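Nuclease NucT (Helicobacter pylori, PDB 6EHI) is a nuclease built on the phospholipase D-like (PLD-like) fold, here an assembly of two chains. Local coordinates at residues N7-L12 against V135-D140. The protein carries 1 engineered substitution. Numbering follows the deposited sequence.
Sequences NSLFVL and VLLKTD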
ATOM      1  N   ASN A   7      13.737   9.580   1.005  1.00 23.09           N
ATOM      2  CA  ASN A   7      12.882   8.396   0.945  1.00 22.07           C
ATOM      3  C   ASN A   7      13.618   7.242   1.520  1.00 21.51           C
ATOM      4  O   ASN A   7      14.761   6.938   1.143  1.00 22.45           O
ATOM      5  CB  ASN A   7      12.402   8.110  -0.470  1.00 20.63           C
ATOM      6  CG  ASN A   7      11.317   9.043  -0.929  1.00 20.63           C
ATOM      7  OD1 ASN A   7      10.861   9.900  -0.174  1.00 23.20           O
ATOM      8  ND2 ASN A   7      10.955   8.963  -2.220  1.00 20.69           N
ATOM      9  N   SER A   8      13.024   6.577   2.483  1.00 21.68           N
ATOM     10  CA  SER A   8      13.500   5.271   2.880  1.00 21.15           C
ATOM     11  C   SER A   8      12.546   4.157   2.509  1.00 20.76           C
ATOM     12  O   SER A   8      11.448   4.102   3.020  1.00 21.75           O
ATOM     13  CB  SER A   8      13.907   5.177   4.332  1.00 24.72           C
ATOM     14  OG  SER A   8      14.852   6.199   4.574  1.00 26.04           O
ATOM     15  N   LEU A   9      12.947   3.358   1.530  1.00 20.57           N
ATOM     16  CA  LEU A   9      12.167   2.175   1.112  1.00 20.29           C
ATOM     17  C   LEU A   9      12.595   0.916   1.785  1.00 22.28           C
ATOM     18  O   LEU A   9      13.787   0.522   1.784  1.00 21.91           O
ATOM     19  CB  LEU A   9      12.235   1.995  -0.397  1.00 22.34           C
ATOM     20  CG  LEU A   9      11.547   0.774  -1.034  1.00 22.42           C
ATOM     21  CD1 LEU A   9      10.015   0.898  -0.881  1.00 24.59           C
ATOM     22  CD2 LEU A   9      11.984   0.720  -2.466  1.00 22.64           C
ATOM     23  N   PHE A  10      11.611   0.188   2.305  1.00 18.26           N
ATOM     24  CA  PHE A  10      11.832  -1.141   2.774  1.00 18.48           C
ATOM     25  C   PHE A  10      11.039  -2.134   1.927  1.00 18.37           C
ATOM     26  O   PHE A  10       9.846  -2.022   1.746  1.00 15.95           O
ATOM     27  CB  PHE A  10      11.423  -1.296   4.223  1.00 18.40           C
ATOM     28  CG  PHE A  10      12.077  -0.319   5.162  1.00 20.94           C
ATOM     29  CD1 PHE A  10      11.513   0.928   5.355  1.00 21.71           C
ATOM     30  CD2 PHE A  10      13.290  -0.619   5.792  1.00 24.64           C
ATOM     31  CE1 PHE A  10      12.134   1.852   6.167  1.00 22.64           C
ATOM     32  CE2 PHE A  10      13.915   0.303   6.621  1.00 21.59           C
ATOM     33  CZ  PHE A  10      13.320   1.529   6.793  1.00 24.08           C
ATOM     34  N   VAL A  11      11.739  -3.168   1.468  1.00 15.79           N
ATOM     35  CA  VAL A  11      11.097  -4.172   0.667  1.00 17.75           C
ATOM     36  C   VAL A  11      11.018  -5.426   1.535  1.00 17.26           C
ATOM     37  O   VAL A  11      12.053  -6.037   1.927  1.00 19.70           O
ATOM     38  CB  VAL A  11      11.761  -4.464  -0.708  1.00 15.48           C
ATOM     39  CG1 VAL A  11      10.989  -5.586  -1.394  1.00 18.30           C
ATOM     40  CG2 VAL A  11      11.974  -3.162  -1.548  1.00 16.29           C
ATOM     41  N   LEU A  12       9.802  -5.848   1.799  1.00 16.59           N
ATOM     42  CA  LEU A  12       9.539  -7.006   2.620  1.00 16.61           C
ATOM     43  C   LEU A  12       9.306  -8.258   1.750  1.00 18.02           C
ATOM     44  O   LEU A  12       8.841  -8.135   0.634  1.00 15.70           O
ATOM     45  CB  LEU A  12       8.316  -6.733   3.519  1.00 18.73           C
ATOM     46  CG  LEU A  12       8.513  -5.719   4.618  1.00 19.84           C
ATOM     47  CD1 LEU A  12       8.423  -4.309   4.006  1.00 22.10           C
ATOM     48  CD2 LEU A  12       7.556  -5.891   5.759  1.00 18.62           C
ATOM     49  N   VAL A 135       5.749  -3.565   0.509  1.00 14.59           N
ATOM     50  CA  VAL A 135       6.641  -2.430   0.561  1.00 14.64           C
ATOM     51  C   VAL A 135       6.209  -1.465   1.643  1.00 15.00           C
ATOM     52  O   VAL A 135       4.977  -1.164   1.823  1.00 15.60           O
ATOM     53  CB  VAL A 135       6.865  -1.723  -0.773  1.00 17.66           C
ATOM     54  CG1 VAL A 135       7.587  -2.617  -1.765  1.00 17.82           C
ATOM     55  CG2 VAL A 135       5.573  -1.194  -1.361  1.00 19.26           C
ATOM     56  N   LEU A 136       7.199  -0.819   2.256  1.00 14.95           N
ATOM     57  CA  LEU A 136       6.937   0.221   3.283  1.00 16.08           C
ATOM     58  C   LEU A 136       7.852   1.390   2.952  1.00 19.01           C
ATOM     59  O   LEU A 136       9.111   1.181   2.830  1.00 22.04           O
ATOM     60  CB  LEU A 136       7.199  -0.314   4.673  1.00 20.26           C
ATOM     61  CG  LEU A 136       6.669   0.535   5.813  1.00 25.23           C
ATOM     62  CD1 LEU A 136       6.312  -0.374   6.978  1.00 23.70           C
ATOM     63  CD2 LEU A 136       7.718   1.494   6.255  1.00 27.96           C
ATOM     64  N   LEU A 137       7.296   2.561   2.739  1.00 17.59           N
ATOM     65  CA  LEU A 137       8.071   3.779   2.440  1.00 17.02           C
ATOM     66  C   LEU A 137       7.948   4.795   3.540  1.00 18.54           C
ATOM     67  O   LEU A 137       6.843   5.132   3.967  1.00 17.52           O
ATOM     68  CB  LEU A 137       7.638   4.398   1.142  1.00 18.22           C
ATOM     69  CG  LEU A 137       8.575   5.597   0.787  1.00 23.87           C
ATOM     70  CD1 LEU A 137       9.496   5.098  -0.285  1.00 29.52           C
ATOM     71  CD2 LEU A 137       7.879   6.824   0.363  1.00 29.41           C
ATOM     72  N   LYS A 138       9.079   5.229   4.049  1.00 19.27           N
ATOM     73  CA  LYS A 138       9.200   6.367   4.971  1.00 16.72           C
ATOM     74  C   LYS A 138       9.719   7.568   4.229  1.00 17.81           C
ATOM     75  O   LYS A 138      10.673   7.432   3.424  1.00 19.86           O
ATOM     76  CB  LYS A 138      10.186   6.031   6.057  1.00 17.98           C
ATOM     77  CG  LYS A 138      10.392   7.079   7.125  1.00 21.09           C
ATOM     78  CD  LYS A 138      11.412   6.557   8.162  1.00 22.21           C
ATOM     79  CE  LYS A 138      11.875   7.663   9.087  1.00 28.39           C
ATOM     80  NZ  LYS A 138      13.051   7.139   9.835  1.00 27.09           N
ATOM     81  N   THR A 139       9.040   8.676   4.395  1.00 16.77           N
ATOM     82  CA  THR A 139       9.536   9.942   3.854  1.00 18.27           C
ATOM     83  C   THR A 139       9.401  11.077   4.799  1.00 19.46           C
ATOM     84  O   THR A 139       8.468  11.138   5.612  1.00 17.93           O
ATOM     85  CB  THR A 139       8.951  10.271   2.478  1.00 20.51           C
ATOM     86  OG1 THR A 139       9.587  11.441   1.905  1.00 20.12           O
ATOM     87  CG2 THR A 139       7.503  10.559   2.553  1.00 23.98           C
ATOM     88  N   ASP A 140      10.345  12.027   4.693  1.00 18.59           N
ATOM     89  CA  ASP A 140      10.243  13.331   5.379  1.00 22.06           C
ATOM     90  C   ASP A 140       9.940  14.487   4.415  1.00 20.29           C
ATOM     91  O   ASP A 140      10.136  15.665   4.736  1.00 25.02           O
ATOM     92  CB  ASP A 140      11.516  13.619   6.195  1.00 23.42           C
ATOM     93  CG  ASP A 140      12.728  13.808   5.343  1.00 27.93           C
ATOM     94  OD1 ASP A 140      12.655  13.661   4.107  1.00 24.68           O
ATOM     95  OD2 ASP A 140      13.808  14.138   5.896  1.00 32.02           O
TER
HETATM   96  O   HOH W   1      13.261   8.741   5.235  1.00 30.29           O
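Phe10 lies alongside Leu136, the two side chains pointing the same way, with ring atom CD1 of Phe10 3.9 Å from CD2 of Leu136. They form a hydrogen-bonded pair where strand 7-12, outermost in the mixed sheet of this PLD-like fold, runs antiparallel to strand 134-139. The Phe10 ring, its CG set beside the backbone N (chi1 -55°), turns its edge to the Leu136 carbonyl oxygen. Asp18, Ala19 and Ser22 of helix 16-28 touch Phe10 from outside the pair, while Leu136 also packs on Phe118 and Phe129. Hydrogen-bonded pairs (Ser8–Lys138, Phe10–Leu136) alternate with non-hydrogen-bonded pairs (Asn7–Thr139, Leu9–Leu137, Val11–Val135). Phe10 N donates to Leu136 O at 2.7 Å, and Leu136 N returns a longer bond of 3.0 Å to Phe10 O. Ser8 and Lys138 repeat the reciprocal pair, their CB atoms 4.2 Å apart, before the extended lysine chain leads away from strand 7-12. A water joins Ser8 OG to Lys138 O, the second link weak.

The other face carries Asn7, Leu9 and Val11 against Thr139, Leu137 and Val135. Leu9 crosses Val135 at a slant, CD1 of Leu9 reaching to 4.1 Å from CB of Val135, while CB of Leu9 meets CD1 of Leu137. Lys147 NZ of the second subunit hydrogen-bonds Leu9 O, Leu137 of that subunit packs on Leu137, and its Asn7 OD1 accepts from Asn7 ND2. Within the chain, Thr139 OG1, anti to its own N (chi1 -173°), accepts from Asp141 N and donates to Asn7 OD1 over 2.9 Å, the hydroxyl oxygen lying nearly in line with the amide C=O (168°).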